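Local coordinates for protein cysteine hydrolase (Staphylococcus aureus, PDB 6KUA) that hydrolyses nicotinamide to nicotinic acid and ammonia, as a zinc-containing nicotinamidase of the isochorismatase-like cysteine hydrolase family, at residues A[4-9]-A[126-131]; A[47-52]-A[96-101]. One frame throughout, in Å; residues are numbered along the deposited sequence.

Interaction 1. Residues A[4-9]-A[126-131]; sequences RALLVV and QVEIVG
Leu7 lies level with Ile129 and is gripped through both its backbone polar atoms by the neighbouring strand: its N donates to Glu128 O at 2.8 Å with a nearly straight N-H (175°), and its O accepts from Val130 N at 3.0 Å. Its side chain stands on the sheet face shared with Val127 and Ile129. CB and CG both pass over Glu128 O, and with CG anti to the carbonyl carbon (chi1 -51°) the branch is thrown back toward the start of the strand, where CD1 meets Val127 CB at 4.1 Å and, farther off, Ile129 CG1; CD2 turns instead toward strand 48-54, where the side chain touches Phe50 and Leu52. Val9 CG2 reaches Ile129 CG2 at 3.9 Å. Helix 137-147 covers this face: Leu7 packs on Thr141, Val9 on Cys137, Val127 on Ala145 and Ile129 on Ala142. The two strands run parallel, at 24° to each other, in the middle of the five-stranded parallel sheet at the core of the alpha/beta isochorismatase-like fold; the side chain of Val9 is about 11 Å from the bound zinc ion. On the opposite face the Leu6 and Val130 side chains cross at about a right angle, CD1 meeting CG1, and Val8 CG2 meets Val130 CG2 at 3.9 Å. Farther back, Gln126 OE1 lies 3.5 Å from Arg4 CB, while Arg4 carries its guanidinium away to Asp47 and Asp41, and Glu128 turns to Arg38. At the far end Val9 N bonds to Val130 O at 2.9 Å, and Gly131 CA comes against Val9 O, at backbone angles a side chain would scarcely allow.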
loop_
_atom_site.group_PDB
_atom_site.type_symbol
_atom_site.label_atom_id
_atom_site.label_comp_id
_atom_site.label_asym_id
_atom_site.label_seq_id
_atom_site.Cartn_x
_atom_site.Cartn_y
_atom_site.Cartn_z
ATOM N N ARG A 4 12.268 -13.114 13.700
ATOM C CA ARG A 4 10.993 -13.795 13.528
ATOM C C ARG A 4 9.929 -13.159 14.418
ATOM O O ARG A 4 10.225 -12.581 15.466
ATOM C CB ARG A 4 11.103 -15.304 13.832
ATOM C CG ARG A 4 11.604 -15.646 15.233
ATOM C CD ARG A 4 11.469 -17.150 15.561
ATOM N NE ARG A 4 11.483 -17.392 17.011
ATOM C CZ ARG A 4 11.087 -18.518 17.613
ATOM N NH1 ARG A 4 10.633 -19.544 16.916
ATOM N NH2 ARG A 4 11.131 -18.610 18.935
ATOM N N ALA A 5 8.678 -13.256 13.978
ATOM C CA ALA A 5 7.560 -12.750 14.757
ATOM C C ALA A 5 6.413 -13.732 14.636
ATOM O O ALA A 5 6.280 -14.441 13.633
ATOM C CB ALA A 5 7.122 -11.337 14.309
ATOM N N LEU A 6 5.618 -13.797 15.693
ATOM C CA LEU A 6 4.436 -14.635 15.728
ATOM C C LEU A 6 3.216 -13.751 15.513
ATOM O O LEU A 6 3.059 -12.732 16.194
ATOM C CB LEU A 6 4.349 -15.372 17.069
ATOM C CG LEU A 6 3.114 -16.243 17.284
ATOM C CD1 LEU A 6 3.129 -17.432 16.347
ATOM C CD2 LEU A 6 3.062 -16.711 18.724
ATOM N N LEU A 7 2.369 -14.121 14.566
ATOM C CA LEU A 7 1.122 -13.404 14.315
ATOM C C LEU A 7 -0.031 -14.290 14.760
ATOM O O LEU A 7 -0.237 -15.370 14.192
ATOM C CB LEU A 7 0.977 -13.037 12.833
ATOM C CG LEU A 7 2.146 -12.313 12.163
ATOM C CD1 LEU A 7 1.813 -11.878 10.723
ATOM C CD2 LEU A 7 2.605 -11.117 12.993
ATOM N N VAL A 8 -0.776 -13.833 15.765
ATOM C CA VAL A 8 -1.928 -14.561 16.300
ATOM C C VAL A 8 -3.184 -13.876 15.784
ATOM O O VAL A 8 -3.547 -12.789 16.245
ATOM C CB VAL A 8 -1.913 -14.615 17.831
ATOM C CG1 VAL A 8 -3.113 -15.423 18.346
ATOM C CG2 VAL A 8 -0.594 -15.210 18.302
ATOM N N VAL A 9 -3.849 -14.517 14.828
ATOM C CA VAL A 9 -4.934 -13.896 14.068
ATOM C C VAL A 9 -6.282 -14.296 14.663
ATOM O O VAL A 9 -6.629 -15.484 14.713
ATOM C CB VAL A 9 -4.849 -14.275 12.581
ATOM C CG1 VAL A 9 -5.929 -13.559 11.789
ATOM C CG2 VAL A 9 -3.467 -13.923 12.032
ATOM N N GLN A 126 10.670 -12.752 8.955
ATOM C CA GLN A 126 10.081 -14.082 9.003
ATOM C C GLN A 126 8.885 -14.063 9.947
ATOM O O GLN A 126 9.002 -13.588 11.081
ATOM C CB GLN A 126 11.150 -15.082 9.460
ATOM C CG GLN A 126 10.657 -16.426 9.914
ATOM C CD GLN A 126 11.812 -17.388 10.187
ATOM O OE1 GLN A 126 12.440 -17.339 11.251
ATOM N NE2 GLN A 126 12.114 -18.247 9.213
ATOM N N VAL A 127 7.722 -14.526 9.481
ATOM C CA VAL A 127 6.537 -14.545 10.331
ATOM C C VAL A 127 6.023 -15.970 10.435
ATOM O O VAL A 127 6.074 -16.742 9.470
ATOM C CB VAL A 127 5.421 -13.595 9.837
ATOM C CG1 VAL A 127 5.941 -12.172 9.759
ATOM C CG2 VAL A 127 4.825 -14.069 8.496
ATOM N N GLU A 128 5.549 -16.318 11.620
ATOM C CA GLU A 128 4.782 -17.536 11.840
ATOM C C GLU A 128 3.341 -17.136 12.113
ATOM O O GLU A 128 3.089 -16.245 12.927
ATOM C CB GLU A 128 5.363 -18.332 13.011
ATOM C CG GLU A 128 4.717 -19.672 13.237
ATOM C CD GLU A 128 5.440 -20.482 14.315
ATOM O OE1 GLU A 128 6.693 -20.412 14.405
ATOM O OE2 GLU A 128 4.744 -21.178 15.086
ATOM N N ILE A 129 2.394 -17.769 11.428
ATOM C CA ILE A 129 1.006 -17.337 11.497
ATOM C C ILE A 129 0.148 -18.442 12.088
ATOM O O ILE A 129 0.098 -19.554 11.553
ATOM C CB ILE A 129 0.456 -16.929 10.126
ATOM C CG1 ILE A 129 1.388 -15.942 9.445
ATOM C CG2 ILE A 129 -0.903 -16.284 10.312
ATOM C CD1 ILE A 129 0.945 -15.625 8.008
ATOM N N VAL A 130 -0.581 -18.114 13.150
ATOM C CA VAL A 130 -1.492 -19.049 13.785
ATOM C C VAL A 130 -2.823 -18.342 13.983
ATOM O O VAL A 130 -2.909 -17.109 13.964
ATOM C CB VAL A 130 -0.938 -19.573 15.125
ATOM C CG1 VAL A 130 0.464 -20.166 14.922
ATOM C CG2 VAL A 130 -0.916 -18.453 16.181
ATOM N N GLY A 131 -3.871 -19.135 14.181
ATOM C CA GLY A 131 -5.170 -18.537 14.435
ATOM C C GLY A 131 -6.249 -19.067 13.524
ATOM O O GLY A 131 -6.162 -20.209 13.054
#

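Interaction 2. Residues A[47-52]-A[96-101]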
loop_
_atom_site.group_PDB
_atom_site.type_symbol
_atom_site.label_atom_id
_atom_site.label_comp_id
_atom_site.label_asym_id
_atom_site.label_seq_id
_atom_site.Cartn_x
_atom_site.Cartn_y
_atom_site.Cartn_z
ATOM N N ASP A 47 11.269 -12.780 21.333
ATOM C CA ASP A 47 10.794 -12.484 19.992
ATOM C C ASP A 47 9.434 -11.792 20.056
ATOM O O ASP A 47 8.724 -11.836 21.062
ATOM C CB ASP A 47 10.691 -13.760 19.165
ATOM C CG ASP A 47 12.058 -14.316 18.771
ATOM O OD1 ASP A 47 13.004 -13.521 18.589
ATOM O OD2 ASP A 47 12.186 -15.555 18.640
ATOM N N HIS A 48 9.067 -11.139 18.964
ATOM C CA HIS A 48 7.897 -10.286 18.978
ATOM C C HIS A 48 6.642 -11.076 18.648
ATOM O O HIS A 48 6.655 -11.954 17.785
ATOM C CB HIS A 48 8.094 -9.125 18.008
ATOM C CG HIS A 48 9.109 -8.147 18.491
ATOM N ND1 HIS A 48 8.797 -7.134 19.374
ATOM C CD2 HIS A 48 10.449 -8.070 18.278
ATOM C CE1 HIS A 48 9.895 -6.453 19.655
ATOM N NE2 HIS A 48 10.910 -7.003 19.006
ATOM N N ILE A 49 5.561 -10.764 19.358
ATOM C CA ILE A 49 4.277 -11.432 19.204
ATOM C C ILE A 49 3.221 -10.365 18.969
ATOM O O ILE A 49 3.093 -9.427 19.764
ATOM C CB ILE A 49 3.907 -12.282 20.435
ATOM C CG1 ILE A 49 5.034 -13.262 20.774
ATOM C CG2 ILE A 49 2.635 -13.044 20.163
ATOM C CD1 ILE A 49 5.268 -13.440 22.251
ATOM N N PHE A 50 2.455 -10.522 17.891
ATOM C CA PHE A 50 1.416 -9.573 17.508
ATOM C C PHE A 50 0.078 -10.289 17.583
ATOM O O PHE A 50 -0.117 -11.315 16.921
ATOM C CB PHE A 50 1.663 -9.015 16.104
ATOM C CG PHE A 50 2.959 -8.262 15.962
ATOM C CD1 PHE A 50 4.171 -8.938 15.893
ATOM C CD2 PHE A 50 2.962 -6.870 15.877
ATOM C CE1 PHE A 50 5.380 -8.248 15.764
ATOM C CE2 PHE A 50 4.164 -6.160 15.740
ATOM C CZ PHE A 50 5.373 -6.845 15.682
ATOM N N PHE A 51 -0.827 -9.770 18.417
ATOM C CA PHE A 51 -2.203 -10.238 18.465
ATOM C C PHE A 51 -3.043 -9.324 17.577
ATOM O O PHE A 51 -3.144 -8.120 17.840
ATOM C CB PHE A 51 -2.721 -10.260 19.907
ATOM C CG PHE A 51 -2.009 -11.258 20.790
ATOM C CD1 PHE A 51 -0.829 -10.922 21.424
ATOM C CD2 PHE A 51 -2.520 -12.537 20.968
ATOM C CE1 PHE A 51 -0.160 -11.850 22.239
ATOM C CE2 PHE A 51 -1.875 -13.457 21.766
ATOM C CZ PHE A 51 -0.690 -13.115 22.406
ATOM N N LEU A 52 -3.592 -9.888 16.501
ATOM C CA LEU A 52 -4.314 -9.137 15.480
ATOM C C LEU A 52 -5.798 -9.455 15.591
ATOM O O LEU A 52 -6.187 -10.623 15.505
ATOM C CB LEU A 52 -3.790 -9.477 14.089
ATOM C CG LEU A 52 -2.375 -8.928 13.949
ATOM C CD1 LEU A 52 -1.411 -10.013 13.488
ATOM C CD2 LEU A 52 -2.390 -7.745 13.003
ATOM N N GLN A 96 4.709 -6.188 28.124
ATOM C CA GLN A 96 6.071 -6.386 27.668
ATOM C C GLN A 96 6.311 -5.710 26.318
ATOM O O GLN A 96 5.404 -5.606 25.488
ATOM C CB GLN A 96 6.380 -7.875 27.564
ATOM C CG GLN A 96 6.187 -8.636 28.875
ATOM C CD GLN A 96 6.550 -10.108 28.743
ATOM O OE1 GLN A 96 6.367 -10.885 29.680
ATOM N NE2 GLN A 96 7.066 -10.498 27.568
ATOM N N PRO A 97 7.544 -5.258 26.066
ATOM C CA PRO A 97 7.818 -4.551 24.810
ATOM C C PRO A 97 7.802 -5.454 23.582
ATOM O O PRO A 97 7.710 -4.935 22.465
ATOM C CB PRO A 97 9.212 -3.945 25.051
ATOM C CG PRO A 97 9.862 -4.897 26.008
ATOM C CD PRO A 97 8.750 -5.379 26.908
ATOM N N ASN A 98 7.888 -6.776 23.748
ATOM C CA ASN A 98 7.831 -7.705 22.630
ATOM C C ASN A 98 6.420 -8.204 22.336
ATOM O O ASN A 98 6.272 -9.171 21.587
ATOM C CB ASN A 98 8.773 -8.899 22.876
ATOM C CG ASN A 98 8.318 -9.797 24.021
ATOM O OD1 ASN A 98 7.987 -9.319 25.106
ATOM N ND2 ASN A 98 8.328 -11.114 23.788
ATOM N N VAL A 99 5.387 -7.562 22.888
ATOM C CA VAL A 99 4.000 -7.997 22.751
ATOM C C VAL A 99 3.179 -6.827 22.228
ATOM O O VAL A 99 3.230 -5.730 22.794
ATOM C CB VAL A 99 3.414 -8.500 24.084
ATOM C CG1 VAL A 99 1.928 -8.779 23.944
ATOM C CG2 VAL A 99 4.157 -9.739 24.558
ATOM N N HIS A 100 2.420 -7.058 21.160
ATOM C CA HIS A 100 1.672 -5.994 20.501
ATOM C C HIS A 100 0.257 -6.445 20.196
ATOM O O HIS A 100 0.002 -7.616 19.885
ATOM C CB HIS A 100 2.329 -5.551 19.196
ATOM C CG HIS A 100 3.812 -5.412 19.300
ATOM N ND1 HIS A 100 4.438 -4.190 19.412
ATOM C CD2 HIS A 100 4.792 -6.346 19.340
ATOM C CE1 HIS A 100 5.744 -4.376 19.496
ATOM N NE2 HIS A 100 5.984 -5.675 19.462
ATOM N N PHE A 101 -0.653 -5.482 20.263
ATOM C CA PHE A 101 -2.061 -5.701 19.991
ATOM C C PHE A 101 -2.479 -4.696 18.935
ATOM O O PHE A 101 -2.313 -3.489 19.128
ATOM C CB PHE A 101 -2.893 -5.548 21.261
ATOM C CG PHE A 101 -4.265 -6.127 21.151
ATOM C CD1 PHE A 101 -5.269 -5.429 20.498
ATOM C CD2 PHE A 101 -4.553 -7.369 21.701
ATOM C CE1 PHE A 101 -6.556 -5.956 20.401
ATOM C CE2 PHE A 101 -5.826 -7.908 21.607
ATOM C CZ PHE A 101 -6.835 -7.193 20.962
#
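Phe50 and His100 lie side by side on one sheet face as an offset stack, ring centres 4.4 Å apart and planes 11° from parallel. Phe50 CD2 reaches His100 CB at 3.6 Å, and His100 CD2 sits over the rim of the phenyl face. This is the tight part: Leu115, Leu118 and Leu119 of helix 115-121 pack on Phe50, and Ile49 O lies at the imidazole edge, 3.5 Å from His100 CD2. Farther along, Phe51 N bonds to His100 O at 2.7 Å. On the opposite face Phe51 CE1 meets Val99 CG1 at 4.1 Å, and Tyr90 packs edge-to-face with Phe51. The loose, solvent side is the exposed Phe101, which lays a ring face toward Phe51 O, its CD2 3.9 Å from Phe51 CB. At the other end a type I turn from Gln96 to Val99 leads into strand 99-101, outermost within the chain. Asn98, its CG held between backbone N and carbonyl carbon (chi1 68°), sends ND2 to Asp47 O at 2.8 Å, while OD1 takes Gln96 NE2 on a lone pair. Partly exposed His48 meets His100 rim to rim, ND1 to NE2 at 3.2 Å in a bent bond (144°), ND1 lying in the His100 ring plane. Since one nitrogen must carry the hydrogen and the other accept it, the bond probably couples the protonation of the two imidazoles and disfavours charging both.

From the N terminus the chain first lays down strand 4-9, then passes through helix 32-44 to strand 48-54. Residues 96-101 return beside 47-52, so interaction 2 closes a loop that includes helix 84-93. After helix 115-121 the chain reaches 126-131 on the other flank of strand 4-9, and interaction 1 closes the longer loop, with interaction 2 nested wholly inside it. The two contacts share one sheet, because strands 4-9 and 48-54 are themselves neighbours: Val8 N probably bonds to Phe50 O, and Arg4 NE forms a salt bridge with Asp47 OD2 at 2.6 Å. With the 4-9/48-54 pairing between them, they join four of the five strands, from 99-104 to 126-132.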